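Local atomic coordinates of flagellar biosynthetic protein FlhB (Shewanella putrefaciens CN-32, PDB entry 6Z0W), a protein that probably forms part of the flagellar type III export apparatus and is probably required to build the basal-body rod, this chain being its cytoplasmic domain. Residues 6-11 / 41-46; 16-21 / 60-65; 25-30 / 73-78; 37-42 / 87-92. All coordinates share one frame; numbering follows the deposited sequence.

Interaction 1 (6-11 / 41-46); sequences RRMMAE and VIAKGV
Met8 reaches from helix 6-9 to the backbone of Ala43 and Lys44, on an outermost strand of the mixed sheet at the heart of this cytoplasmic domain. On its inner side strand 40-46 pairs with Ala26 and Ala28 of strand 25-30; on the other side, Lys44 N gives Met8 SD a weak but nearly straight hydrogen bond, 3.3 Å long with 168° at the hydrogen. With CG anti to the backbone N (chi1 -176°), the Met8 chain runs out from the helix and bends only at its last torsion, which leaves CE 3.4 Å from Lys44 O. Further back, Met8 CG presses on Ala43 CA at 3.5 Å, a tight fit, with CB beside it. Were Met8 an alanine, Lys44 N would likely lose its sulfur acceptor and a gap open beside Ala43. Val49 of helix 47-59 and Leu80 also touch Met8, while the Lys44 amine turns elsewhere, to the carbonyl oxygens of Tyr75 and Thr78. At the corner of the strand Ile42 points its CD1 methyl at Glu11 O, 3.3 Å away, and Glu11 CB rests 3.7 Å from Ile42 O. The Glu11 carboxylate folds back toward Arg7: OE2 takes NH1 of Arg7 on its anti lone pair, 2.6 Å away and almost in the guanidinium plane.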
loop_
_atom_site.group_PDB
_atom_site.type_symbol
_atom_site.label_atom_id
_atom_site.label_comp_id
_atom_site.label_asym_id
_atom_site.label_seq_id
_atom_site.Cartn_x
_atom_site.Cartn_y
_atom_site.Cartn_z
ATOM N N ARG A 6 -16.517 -6.216 4.486
ATOM C CA ARG A 6 -16.427 -7.442 3.707
ATOM C C ARG A 6 -16.277 -7.113 2.232
ATOM O O ARG A 6 -15.544 -7.793 1.507
ATOM C CB ARG A 6 -17.664 -8.319 3.925
ATOM C CG ARG A 6 -17.826 -8.902 5.306
ATOM C CD ARG A 6 -19.188 -9.614 5.431
ATOM N NE ARG A 6 -20.294 -8.786 4.925
ATOM C CZ ARG A 6 -21.566 -9.175 4.885
ATOM N NH1 ARG A 6 -21.903 -10.387 5.314
ATOM N NH2 ARG A 6 -22.506 -8.363 4.402
ATOM N N ARG A 7 -16.951 -6.050 1.780
ATOM C CA ARG A 7 -16.875 -5.639 0.380
ATOM C C ARG A 7 -15.468 -5.183 0.015
ATOM O O ARG A 7 -14.949 -5.521 -1.055
ATOM C CB ARG A 7 -17.896 -4.533 0.117
ATOM C CG ARG A 7 -17.892 -3.991 -1.294
ATOM C CD ARG A 7 -18.225 -5.081 -2.298
ATOM N NE ARG A 7 -18.158 -4.623 -3.688
ATOM C CZ ARG A 7 -17.080 -4.723 -4.461
ATOM N NH1 ARG A 7 -15.968 -5.262 -3.976
ATOM N NH2 ARG A 7 -17.118 -4.287 -5.718
ATOM N N MET A 8 -14.821 -4.434 0.904
ATOM C CA MET A 8 -13.414 -4.123 0.705
ATOM C C MET A 8 -12.549 -5.384 0.753
ATOM O O MET A 8 -11.652 -5.557 -0.071
ATOM C CB MET A 8 -12.967 -3.102 1.748
ATOM C CG MET A 8 -11.539 -2.631 1.586
ATOM S SD MET A 8 -10.953 -1.871 3.128
ATOM C CE MET A 8 -10.823 -3.304 4.175
ATOM N N MET A 9 -12.811 -6.290 1.695
ATOM C CA MET A 9 -11.964 -7.473 1.839
ATOM C C MET A 9 -12.041 -8.376 0.622
ATOM O O MET A 9 -11.050 -9.027 0.274
ATOM C CB MET A 9 -12.357 -8.271 3.086
ATOM C CG MET A 9 -11.841 -7.677 4.331
ATOM S SD MET A 9 -10.052 -7.580 4.308
ATOM C CE MET A 9 -9.869 -6.505 5.697
ATOM N N ALA A 10 -13.202 -8.434 -0.025
ATOM C CA ALA A 10 -13.375 -9.188 -1.266
ATOM C C ALA A 10 -12.512 -8.683 -2.411
ATOM O O ALA A 10 -12.413 -9.378 -3.428
ATOM C CB ALA A 10 -14.847 -9.157 -1.687
ATOM N N GLU A 11 -11.900 -7.494 -2.292
ATOM C CA GLU A 11 -11.114 -6.915 -3.384
ATOM C C GLU A 11 -9.628 -7.222 -3.295
ATOM O O GLU A 11 -8.930 -7.118 -4.313
ATOM C CB GLU A 11 -11.262 -5.386 -3.423
ATOM C CG GLU A 11 -12.589 -4.858 -3.940
ATOM C CD GLU A 11 -12.868 -5.294 -5.363
ATOM O OE1 GLU A 11 -11.901 -5.373 -6.156
ATOM O OE2 GLU A 11 -14.048 -5.585 -5.675
ATOM N N VAL A 41 -5.832 2.513 -4.432
ATOM C CA VAL A 41 -5.978 1.680 -3.242
ATOM C C VAL A 41 -7.317 0.961 -3.338
ATOM O O VAL A 41 -8.353 1.606 -3.509
ATOM C CB VAL A 41 -5.883 2.534 -1.965
ATOM C CG1 VAL A 41 -6.410 1.785 -0.764
ATOM C CG2 VAL A 41 -4.423 2.999 -1.757
ATOM N N ILE A 42 -7.309 -0.370 -3.235
ATOM C CA ILE A 42 -8.555 -1.140 -3.291
ATOM C C ILE A 42 -8.919 -1.756 -1.951
ATOM O O ILE A 42 -10.056 -2.242 -1.796
ATOM C CB ILE A 42 -8.503 -2.234 -4.378
ATOM C CG1 ILE A 42 -7.380 -3.223 -4.067
ATOM C CG2 ILE A 42 -8.241 -1.615 -5.721
ATOM C CD1 ILE A 42 -7.300 -4.336 -5.086
ATOM N N ALA A 43 -8.014 -1.724 -0.972
ATOM C CA ALA A 43 -8.336 -2.078 0.404
ATOM C C ALA A 43 -7.326 -1.396 1.325
ATOM O O ALA A 43 -6.172 -1.186 0.939
ATOM C CB ALA A 43 -8.317 -3.601 0.611
ATOM N N LYS A 44 -7.767 -1.042 2.531
ATOM C CA LYS A 44 -6.862 -0.496 3.520
ATOM C C LYS A 44 -7.444 -0.724 4.908
ATOM O O LYS A 44 -8.656 -0.830 5.077
ATOM C CB LYS A 44 -6.599 1.005 3.287
ATOM C CG LYS A 44 -7.724 1.970 3.682
ATOM C CD LYS A 44 -7.153 3.394 3.527
ATOM C CE LYS A 44 -8.035 4.526 4.010
ATOM N NZ LYS A 44 -7.433 5.846 3.597
ATOM N N GLY A 45 -6.561 -0.795 5.897
ATOM C CA GLY A 45 -6.991 -0.962 7.275
ATOM C C GLY A 45 -5.815 -0.805 8.204
ATOM O O GLY A 45 -4.649 -0.862 7.790
ATOM N N VAL A 46 -6.129 -0.585 9.470
ATOM C CA VAL A 46 -5.078 -0.572 10.461
ATOM C C VAL A 46 -5.289 -1.745 11.393
ATOM O O VAL A 46 -6.355 -2.380 11.427
ATOM C CB VAL A 46 -4.997 0.752 11.252
ATOM C CG1 VAL A 46 -4.680 1.915 10.309
ATOM C CG2 VAL A 46 -6.295 0.987 12.066
#

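Interaction 2 (16-21 / 60-65)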
loop_
_atom_site.group_PDB
_atom_site.type_symbol
_atom_site.label_atom_id
_atom_site.label_comp_id
_atom_site.label_asym_id
_atom_site.label_seq_id
_atom_site.Cartn_x
_atom_site.Cartn_y
_atom_site.Cartn_z
ATOM N N ASP A 16 -2.054 -5.738 -6.585
ATOM C CA ASP A 16 -0.715 -6.090 -7.044
ATOM C C ASP A 16 0.291 -6.197 -5.904
ATOM O O ASP A 16 1.272 -6.939 -6.024
ATOM C CB ASP A 16 -0.241 -5.062 -8.064
ATOM C CG ASP A 16 -0.958 -5.207 -9.384
ATOM O OD1 ASP A 16 -0.948 -6.338 -9.897
ATOM O OD2 ASP A 16 -1.560 -4.224 -9.874
ATOM N N VAL A 17 0.072 -5.481 -4.801
ATOM C CA VAL A 17 1.017 -5.460 -3.689
ATOM C C VAL A 17 0.262 -4.968 -2.468
ATOM O O VAL A 17 -0.735 -4.250 -2.593
ATOM C CB VAL A 17 2.245 -4.566 -4.011
ATOM C CG1 VAL A 17 1.855 -3.091 -3.968
ATOM C CG2 VAL A 17 3.406 -4.833 -3.035
ATOM N N ILE A 18 0.705 -5.402 -1.286
ATOM C CA ILE A 18 0.323 -4.809 -0.002
ATOM C C ILE A 18 1.558 -4.135 0.568
ATOM O O ILE A 18 2.578 -4.795 0.793
ATOM C CB ILE A 18 -0.201 -5.842 1.007
ATOM C CG1 ILE A 18 -1.060 -6.905 0.344
ATOM C CG2 ILE A 18 -0.922 -5.143 2.181
ATOM C CD1 ILE A 18 -2.349 -6.420 -0.236
ATOM N N VAL A 19 1.476 -2.831 0.790
ATOM C CA VAL A 19 2.511 -2.081 1.487
ATOM C C VAL A 19 2.112 -2.002 2.943
ATOM O O VAL A 19 0.985 -1.589 3.269
ATOM C CB VAL A 19 2.676 -0.679 0.893
ATOM C CG1 VAL A 19 3.853 0.056 1.566
ATOM C CG2 VAL A 19 2.850 -0.801 -0.632
ATOM N N VAL A 20 3.014 -2.414 3.824
ATOM C CA VAL A 20 2.666 -2.498 5.233
ATOM C C VAL A 20 3.668 -1.746 6.081
ATOM O O VAL A 20 4.786 -1.445 5.649
ATOM C CB VAL A 20 2.560 -3.954 5.773
ATOM C CG1 VAL A 20 1.474 -4.687 5.089
ATOM C CG2 VAL A 20 3.889 -4.665 5.662
ATOM N N ASN A 21 3.152 -1.348 7.253
ATOM C CA ASN A 21 3.755 -1.170 8.583
ATOM C C ASN A 21 3.212 0.025 9.361
ATOM O O ASN A 21 2.631 -0.203 10.438
ATOM C CB ASN A 21 5.255 -1.091 8.552
ATOM C CG ASN A 21 5.870 -2.415 8.911
ATOM O OD1 ASN A 21 5.882 -3.367 8.130
ATOM N ND2 ASN A 21 6.344 -2.504 10.153
ATOM N N TYR A 60 -3.400 -15.511 -1.417
ATOM C CA TYR A 60 -3.430 -15.351 -2.871
ATOM C C TYR A 60 -2.050 -15.098 -3.479
ATOM O O TYR A 60 -1.960 -14.750 -4.666
ATOM C CB TYR A 60 -4.397 -14.223 -3.263
ATOM C CG TYR A 60 -5.852 -14.678 -3.270
ATOM C CD1 TYR A 60 -6.486 -15.020 -4.465
ATOM C CD2 TYR A 60 -6.565 -14.806 -2.088
ATOM C CE1 TYR A 60 -7.808 -15.443 -4.477
ATOM C CE2 TYR A 60 -7.888 -15.225 -2.082
ATOM C CZ TYR A 60 -8.501 -15.546 -3.295
ATOM O OH TYR A 60 -9.810 -15.981 -3.350
ATOM N N ASN A 61 -0.980 -15.308 -2.711
ATOM C CA ASN A 61 0.391 -15.101 -3.182
ATOM C C ASN A 61 0.589 -13.682 -3.710
ATOM O O ASN A 61 1.215 -13.462 -4.757
ATOM C CB ASN A 61 0.778 -16.132 -4.247
ATOM C CG ASN A 61 0.966 -17.515 -3.664
ATOM O OD1 ASN A 61 1.852 -17.740 -2.837
ATOM N ND2 ASN A 61 0.097 -18.437 -4.051
ATOM N N ILE A 62 0.038 -12.707 -3.000
ATOM C CA ILE A 62 0.239 -11.309 -3.354
ATOM C C ILE A 62 1.384 -10.759 -2.513
ATOM O O ILE A 62 1.370 -10.874 -1.277
ATOM C CB ILE A 62 -1.054 -10.502 -3.173
ATOM C CG1 ILE A 62 -2.067 -10.951 -4.237
ATOM C CG2 ILE A 62 -0.768 -8.983 -3.256
ATOM C CD1 ILE A 62 -3.463 -10.453 -4.051
ATOM N N ALA A 63 2.382 -10.171 -3.185
ATOM C CA ALA A 63 3.562 -9.662 -2.491
ATOM C C ALA A 63 3.183 -8.664 -1.390
ATOM O O ALA A 63 2.365 -7.762 -1.585
ATOM C CB ALA A 63 4.519 -9.003 -3.481
ATOM N N ILE A 64 3.757 -8.856 -0.220
ATOM C CA ILE A 64 3.596 -7.955 0.906
ATOM C C ILE A 64 4.969 -7.358 1.175
ATOM O O ILE A 64 5.934 -8.099 1.399
ATOM C CB ILE A 64 3.088 -8.693 2.149
ATOM C CG1 ILE A 64 1.761 -9.411 1.855
ATOM C CG2 ILE A 64 3.014 -7.713 3.318
ATOM C CD1 ILE A 64 1.347 -10.386 2.943
ATOM N N VAL A 65 5.092 -6.037 1.133
ATOM C CA VAL A 65 6.407 -5.437 1.336
ATOM C C VAL A 65 6.303 -4.391 2.431
ATOM O O VAL A 65 5.298 -3.677 2.531
ATOM C CB VAL A 65 7.005 -4.854 0.037
ATOM C CG1 VAL A 65 6.776 -5.828 -1.124
ATOM C CG2 VAL A 65 6.408 -3.518 -0.299
HETATM O O HOH W 1 1.749 -9.382 -6.025
#
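Peptide planes are the flat groups that join Ile18 to Ala63 and Val65. Ile18 N binds Ala63 O at 2.9 Å, and Ile18 O receives Val65 N at 2.8 Å with a C=O...N angle of 173°. Val20 N completes the ladder on Val65 O, 2.9 Å away and tilted 18° from the carbonyl plane. On one face Ile18 and Ile64 run alongside each other in the same sense, their CG1 atoms 4.1 Å apart. Ile64 CG2 meets Val20 CG1 at 3.8 Å, and Ile53 and Ala57 of helix 47-59 cover Ile18. On the other face Val17, its CG2 anti to the backbone N, brings that methyl within 4.0 Å of Val65 CG1, the side chains at about a right angle beneath Val99 and Val95 of helix 89-100. Where direct pairing stops, one water accepts a hydrogen bond from Ala63 N and donates one to Asp16 O. Asn21, just past the last rung, matches the asparagine of the NPxH motif, the residue after which FlhB-family proteins typically cleave themselves. A beta-alpha-beta crossover from strand 40-46 through helix 47-59 sets 64-66 parallel to 17-20, as in an alpha/beta sandwich with helices on both faces of its sheet.

Interaction 3 (25-30 / 73-78); sequences YAVAVK and AIYHTT
Tyr25 turns its ring edge onto the face of Tyr75 in a T-shaped pair, centroids 5.5 Å apart and planes at 86°. Its CD1 lies 3.9 Å from Tyr75 CG, and its hydroxyl goes on to His76: NE2 donates to Tyr25 OH over 3.3 Å, a bent bond tilted from the imidazole plane. With CG anti to the backbone N (chi1 -173°), the Tyr75 ring reaches across the strand toward 40-46, where Val46 touches it, and Val27 CG1 packs on Tyr75 CB at 3.8 Å. The other branch of Val27, CG2, meets Ile74 CG2, also at 3.8 Å. These contacts seat helix 68-77 across strand 25-30, a helix layer on a beta-sheet, with the segment axes crossing at 76° and 8.4 Å apart. Replacing Tyr25 by an alanine would probably leave one face of Tyr75 without its aromatic neighbour and His76 NE2 without its hydroxyl acceptor. The opposite face of Tyr75 meets the Lys44 amine in a cation-pi contact, and the same amine bonds to Tyr75 O. Tyr25 OH has a further partner in His130 of the C-terminal histidine tag. One turn along, Thr77 OG1 bends back to donate to Ala73 O at 2.6 Å.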
loop_
_atom_site.group_PDB
_atom_site.type_symbol
_atom_site.label_atom_id
_atom_site.label_comp_id
_atom_site.label_asym_id
_atom_site.label_seq_id
_atom_site.Cartn_x
_atom_site.Cartn_y
_atom_site.Cartn_z
ATOM N N TYR A 25 -0.376 -0.981 9.809
ATOM C CA TYR A 25 -0.922 -0.399 8.591
ATOM C C TYR A 25 -0.796 -1.405 7.453
ATOM O O TYR A 25 0.226 -2.087 7.349
ATOM C CB TYR A 25 -0.148 0.857 8.206
ATOM C CG TYR A 25 -0.418 2.066 9.048
ATOM C CD1 TYR A 25 -1.286 3.035 8.603
ATOM C CD2 TYR A 25 0.206 2.243 10.275
ATOM C CE1 TYR A 25 -1.524 4.155 9.328
ATOM C CE2 TYR A 25 -0.037 3.358 11.027
ATOM C CZ TYR A 25 -0.914 4.315 10.540
ATOM O OH TYR A 25 -1.195 5.459 11.245
ATOM N N ALA A 26 -1.817 -1.487 6.598
ATOM C CA ALA A 26 -1.733 -2.248 5.351
ATOM C C ALA A 26 -2.551 -1.523 4.299
ATOM O O ALA A 26 -3.706 -1.177 4.562
ATOM C CB ALA A 26 -2.263 -3.691 5.502
ATOM N N VAL A 27 -1.977 -1.313 3.114
ATOM C CA VAL A 27 -2.732 -0.765 1.993
ATOM C C VAL A 27 -2.549 -1.690 0.797
ATOM O O VAL A 27 -1.412 -2.007 0.411
ATOM C CB VAL A 27 -2.321 0.683 1.662
ATOM C CG1 VAL A 27 -2.830 1.635 2.761
ATOM C CG2 VAL A 27 -0.806 0.795 1.526
ATOM N N ALA A 28 -3.668 -2.178 0.252
ATOM C CA ALA A 28 -3.643 -3.033 -0.929
ATOM C C ALA A 28 -3.707 -2.138 -2.166
ATOM O O ALA A 28 -4.713 -1.436 -2.397
ATOM C CB ALA A 28 -4.801 -4.045 -0.900
ATOM N N VAL A 29 -2.640 -2.168 -2.967
ATOM C CA VAL A 29 -2.467 -1.264 -4.101
ATOM C C VAL A 29 -2.658 -2.032 -5.408
ATOM O O VAL A 29 -2.164 -3.157 -5.561
ATOM C CB VAL A 29 -1.080 -0.585 -4.038
ATOM C CG1 VAL A 29 -0.844 0.353 -5.261
ATOM C CG2 VAL A 29 -0.929 0.185 -2.728
ATOM N N LYS A 30 -3.350 -1.406 -6.368
ATOM C CA LYS A 30 -3.519 -1.975 -7.701
ATOM C C LYS A 30 -3.102 -0.965 -8.766
ATOM O O LYS A 30 -3.355 0.233 -8.624
ATOM C CB LYS A 30 -4.982 -2.411 -7.957
ATOM C CG LYS A 30 -5.204 -3.210 -9.260
ATOM C CD LYS A 30 -6.625 -3.801 -9.278
ATOM C CE LYS A 30 -6.876 -4.754 -10.470
ATOM N NZ LYS A 30 -5.832 -5.828 -10.559
ATOM N N ALA A 73 1.905 6.930 4.583
ATOM C CA ALA A 73 1.567 8.050 3.709
ATOM C C ALA A 73 0.437 7.688 2.743
ATOM O O ALA A 73 -0.473 8.493 2.509
ATOM C CB ALA A 73 2.800 8.504 2.950
ATOM N N ILE A 74 0.462 6.475 2.188
ATOM C CA ILE A 74 -0.640 6.044 1.329
ATOM C C ILE A 74 -1.943 6.027 2.116
ATOM O O ILE A 74 -2.954 6.596 1.692
ATOM C CB ILE A 74 -0.357 4.661 0.722
ATOM C CG1 ILE A 74 0.790 4.694 -0.271
ATOM C CG2 ILE A 74 -1.593 4.147 0.005
ATOM C CD1 ILE A 74 1.286 3.312 -0.597
ATOM N N TYR A 75 -1.940 5.348 3.268
ATOM C CA TYR A 75 -3.158 5.211 4.063
ATOM C C TYR A 75 -3.782 6.574 4.361
ATOM O O TYR A 75 -4.999 6.760 4.195
ATOM C CB TYR A 75 -2.852 4.463 5.363
ATOM C CG TYR A 75 -4.094 4.127 6.171
ATOM C CD1 TYR A 75 -4.690 2.880 6.062
ATOM C CD2 TYR A 75 -4.683 5.070 7.021
ATOM C CE1 TYR A 75 -5.829 2.566 6.776
ATOM C CE2 TYR A 75 -5.834 4.763 7.759
ATOM C CZ TYR A 75 -6.400 3.510 7.629
ATOM O OH TYR A 75 -7.537 3.162 8.333
ATOM N N HIS A 76 -2.950 7.547 4.757
ATOM C CA HIS A 76 -3.435 8.848 5.214
ATOM C C HIS A 76 -3.948 9.730 4.095
ATOM O O HIS A 76 -4.708 10.663 4.382
ATOM C CB HIS A 76 -2.333 9.605 5.948
ATOM C CG HIS A 76 -1.924 8.963 7.230
ATOM N ND1 HIS A 76 -0.622 8.975 7.683
ATOM C CD2 HIS A 76 -2.641 8.284 8.151
ATOM C CE1 HIS A 76 -0.556 8.332 8.832
ATOM N NE2 HIS A 76 -1.766 7.902 9.137
ATOM N N THR A 77 -3.555 9.456 2.842
ATOM C CA THR A 77 -3.754 10.366 1.721
ATOM C C THR A 77 -4.629 9.800 0.603
ATOM O O THR A 77 -4.877 10.509 -0.383
ATOM C CB THR A 77 -2.399 10.754 1.115
ATOM O OG1 THR A 77 -1.799 9.600 0.511
ATOM C CG2 THR A 77 -1.460 11.342 2.157
ATOM N N THR A 78 -5.086 8.553 0.717
ATOM C CA THR A 78 -5.767 7.851 -0.367
ATOM C C THR A 78 -6.955 7.094 0.204
ATOM O O THR A 78 -6.750 6.102 0.918
ATOM C CB THR A 78 -4.814 6.855 -1.059
ATOM O OG1 THR A 78 -3.556 7.486 -1.317
ATOM C CG2 THR A 78 -5.421 6.346 -2.379
#

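Interaction 4 (37-42 / 87-92)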
loop_
_atom_site.group_PDB
_atom_site.type_symbol
_atom_site.label_atom_id
_atom_site.label_comp_id
_atom_site.label_asym_id
_atom_site.label_seq_id
_atom_site.Cartn_x
_atom_site.Cartn_y
_atom_site.Cartn_z
ATOM N N ALA A 37 -4.078 6.268 -14.699
ATOM C CA ALA A 37 -2.640 6.417 -14.846
ATOM C C ALA A 37 -1.919 6.105 -13.538
ATOM O O ALA A 37 -0.799 5.570 -13.553
ATOM C CB ALA A 37 -2.318 7.843 -15.320
ATOM N N ALA A 38 -2.539 6.436 -12.371
ATOM C CA ALA A 38 -1.802 6.181 -11.128
ATOM C C ALA A 38 -2.338 4.941 -10.398
ATOM O O ALA A 38 -3.526 4.622 -10.498
ATOM C CB ALA A 38 -1.893 7.383 -10.188
ATOM N N PRO A 39 -1.496 4.230 -9.639
ATOM C CA PRO A 39 -2.017 3.121 -8.836
ATOM C C PRO A 39 -3.113 3.626 -7.911
ATOM O O PRO A 39 -3.152 4.803 -7.537
ATOM C CB PRO A 39 -0.795 2.642 -8.043
ATOM C CG PRO A 39 0.398 3.166 -8.776
ATOM C CD PRO A 39 -0.066 4.479 -9.368
ATOM N N PHE A 40 -4.019 2.730 -7.558
ATOM C CA PHE A 40 -5.107 3.075 -6.664
ATOM C C PHE A 40 -5.198 2.073 -5.517
ATOM O O PHE A 40 -4.740 0.930 -5.609
ATOM C CB PHE A 40 -6.463 3.153 -7.394
ATOM C CG PHE A 40 -6.696 2.055 -8.408
ATOM C CD1 PHE A 40 -7.463 0.930 -8.096
ATOM C CD2 PHE A 40 -6.181 2.174 -9.695
ATOM C CE1 PHE A 40 -7.671 -0.068 -9.055
ATOM C CE2 PHE A 40 -6.392 1.198 -10.635
ATOM C CZ PHE A 40 -7.139 0.078 -10.325
ATOM N N VAL A 41 -5.832 2.513 -4.432
ATOM C CA VAL A 41 -5.978 1.680 -3.242
ATOM C C VAL A 41 -7.317 0.961 -3.338
ATOM O O VAL A 41 -8.353 1.606 -3.509
ATOM C CB VAL A 41 -5.883 2.534 -1.965
ATOM C CG1 VAL A 41 -6.410 1.785 -0.764
ATOM C CG2 VAL A 41 -4.423 2.999 -1.757
ATOM N N ILE A 42 -7.309 -0.370 -3.235
ATOM C CA ILE A 42 -8.555 -1.140 -3.291
ATOM C C ILE A 42 -8.919 -1.756 -1.951
ATOM O O ILE A 42 -10.056 -2.242 -1.796
ATOM C CB ILE A 42 -8.503 -2.234 -4.378
ATOM C CG1 ILE A 42 -7.380 -3.223 -4.067
ATOM C CG2 ILE A 42 -8.241 -1.615 -5.721
ATOM C CD1 ILE A 42 -7.300 -4.336 -5.086
ATOM N N GLY A 87 2.605 12.849 -5.483
ATOM C CA GLY A 87 3.877 12.849 -4.787
ATOM C C GLY A 87 4.378 11.463 -4.405
ATOM O O GLY A 87 5.559 11.320 -4.057
ATOM N N LEU A 88 3.505 10.439 -4.448
ATOM C CA LEU A 88 3.883 9.073 -4.107
ATOM C C LEU A 88 4.005 8.171 -5.324
ATOM O O LEU A 88 4.257 6.970 -5.167
ATOM C CB LEU A 88 2.870 8.464 -3.118
ATOM C CG LEU A 88 2.766 9.208 -1.768
ATOM C CD1 LEU A 88 1.781 8.494 -0.816
ATOM C CD2 LEU A 88 4.163 9.339 -1.144
ATOM N N PHE A 89 3.819 8.703 -6.528
ATOM C CA PHE A 89 3.787 7.830 -7.699
ATOM C C PHE A 89 5.105 7.084 -7.873
ATOM O O PHE A 89 5.126 5.856 -7.995
ATOM C CB PHE A 89 3.471 8.619 -8.972
ATOM C CG PHE A 89 3.486 7.749 -10.195
ATOM C CD1 PHE A 89 2.336 7.065 -10.588
ATOM C CD2 PHE A 89 4.654 7.558 -10.925
ATOM C CE1 PHE A 89 2.347 6.233 -11.718
ATOM C CE2 PHE A 89 4.670 6.704 -12.050
ATOM C CZ PHE A 89 3.521 6.045 -12.439
ATOM N N THR A 90 6.217 7.823 -7.950
ATOM C CA THR A 90 7.496 7.180 -8.233
ATOM C C THR A 90 7.826 6.126 -7.184
ATOM O O THR A 90 8.325 5.048 -7.525
ATOM C CB THR A 90 8.618 8.218 -8.313
ATOM O OG1 THR A 90 8.527 9.074 -7.176
ATOM C CG2 THR A 90 8.458 9.064 -9.543
ATOM N N ALA A 91 7.549 6.410 -5.899
ATOM C CA ALA A 91 7.877 5.427 -4.877
ATOM C C ALA A 91 7.032 4.167 -5.036
ATOM O O ALA A 91 7.554 3.050 -4.936
ATOM C CB ALA A 91 7.723 6.035 -3.474
ATOM N N VAL A 92 5.732 4.319 -5.321
ATOM C CA VAL A 92 4.883 3.144 -5.535
ATOM C C VAL A 92 5.242 2.452 -6.854
ATOM O O VAL A 92 5.225 1.217 -6.952
ATOM C CB VAL A 92 3.388 3.548 -5.493
ATOM C CG1 VAL A 92 2.460 2.331 -5.790
ATOM C CG2 VAL A 92 3.046 4.168 -4.155
#
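Pro39 touches both Phe89 and Val92, joining the lead-in to the edge strand 40-46 to the first turn of helix 89-100, which packs on one face of the domain's alpha/beta sheet. The apolar contacts come first. Pro39 CG meets Val92 CG1 at 3.7 Å, the two side chains passing one another head to tail. Next along the proline ring, CD lies 3.7 Å from Phe89 CD1, where the side chains cross at about a right angle. Phe89 carries CG anti to its own N (chi1 178°), which swings the ring away from the helix and alongside the incoming chain; Ala38 CB adds a looser touch on CD1 at 4.3 Å. Beneath, Val29 of strand 25-30 and Ile84 touch both Pro39 and Val92, so the proline and the valine sit on the sheet together. Polar bonding is settled away from this pairing: Ala38 N goes to Gln83 OE1, Pro39 shares a backbone bond with Ile84, and inside the helix Val92 N reaches Leu88 O at 3.0 Å. Contact with a carbonyl comes last: Ala37 O stands at the edge of the phenyl ring, near its plane, 3.7 Å from Phe89 CE1.

How the interactions relate
All four contacts use one mixed sheet, ordered 40-46, 25-30, 17-20, 64-66, 114-115. Interaction 1 lies on the edge strand 40-46, interaction 3 on its neighbour 25-30, and interaction 2 pairs 17-20 with 64-66, their centres about 10 Å (1 to 3) and 11 Å (2 to 3) apart. Interaction 4 shares Val41 and Ile42 with interaction 1, yet their centres are about 16 Å apart, since one is made by Ile42 to Lys44 and the other by Ala37 to Pro39. Along the chain the first segments come in the order 1, 2, 3, 4, and most of the contacts interleave. Lys44 ties interaction 1 to 3, and Asp16 and Val17 bond to Val29 between 2 and 3, making the cytoplasmic domain one compact unit.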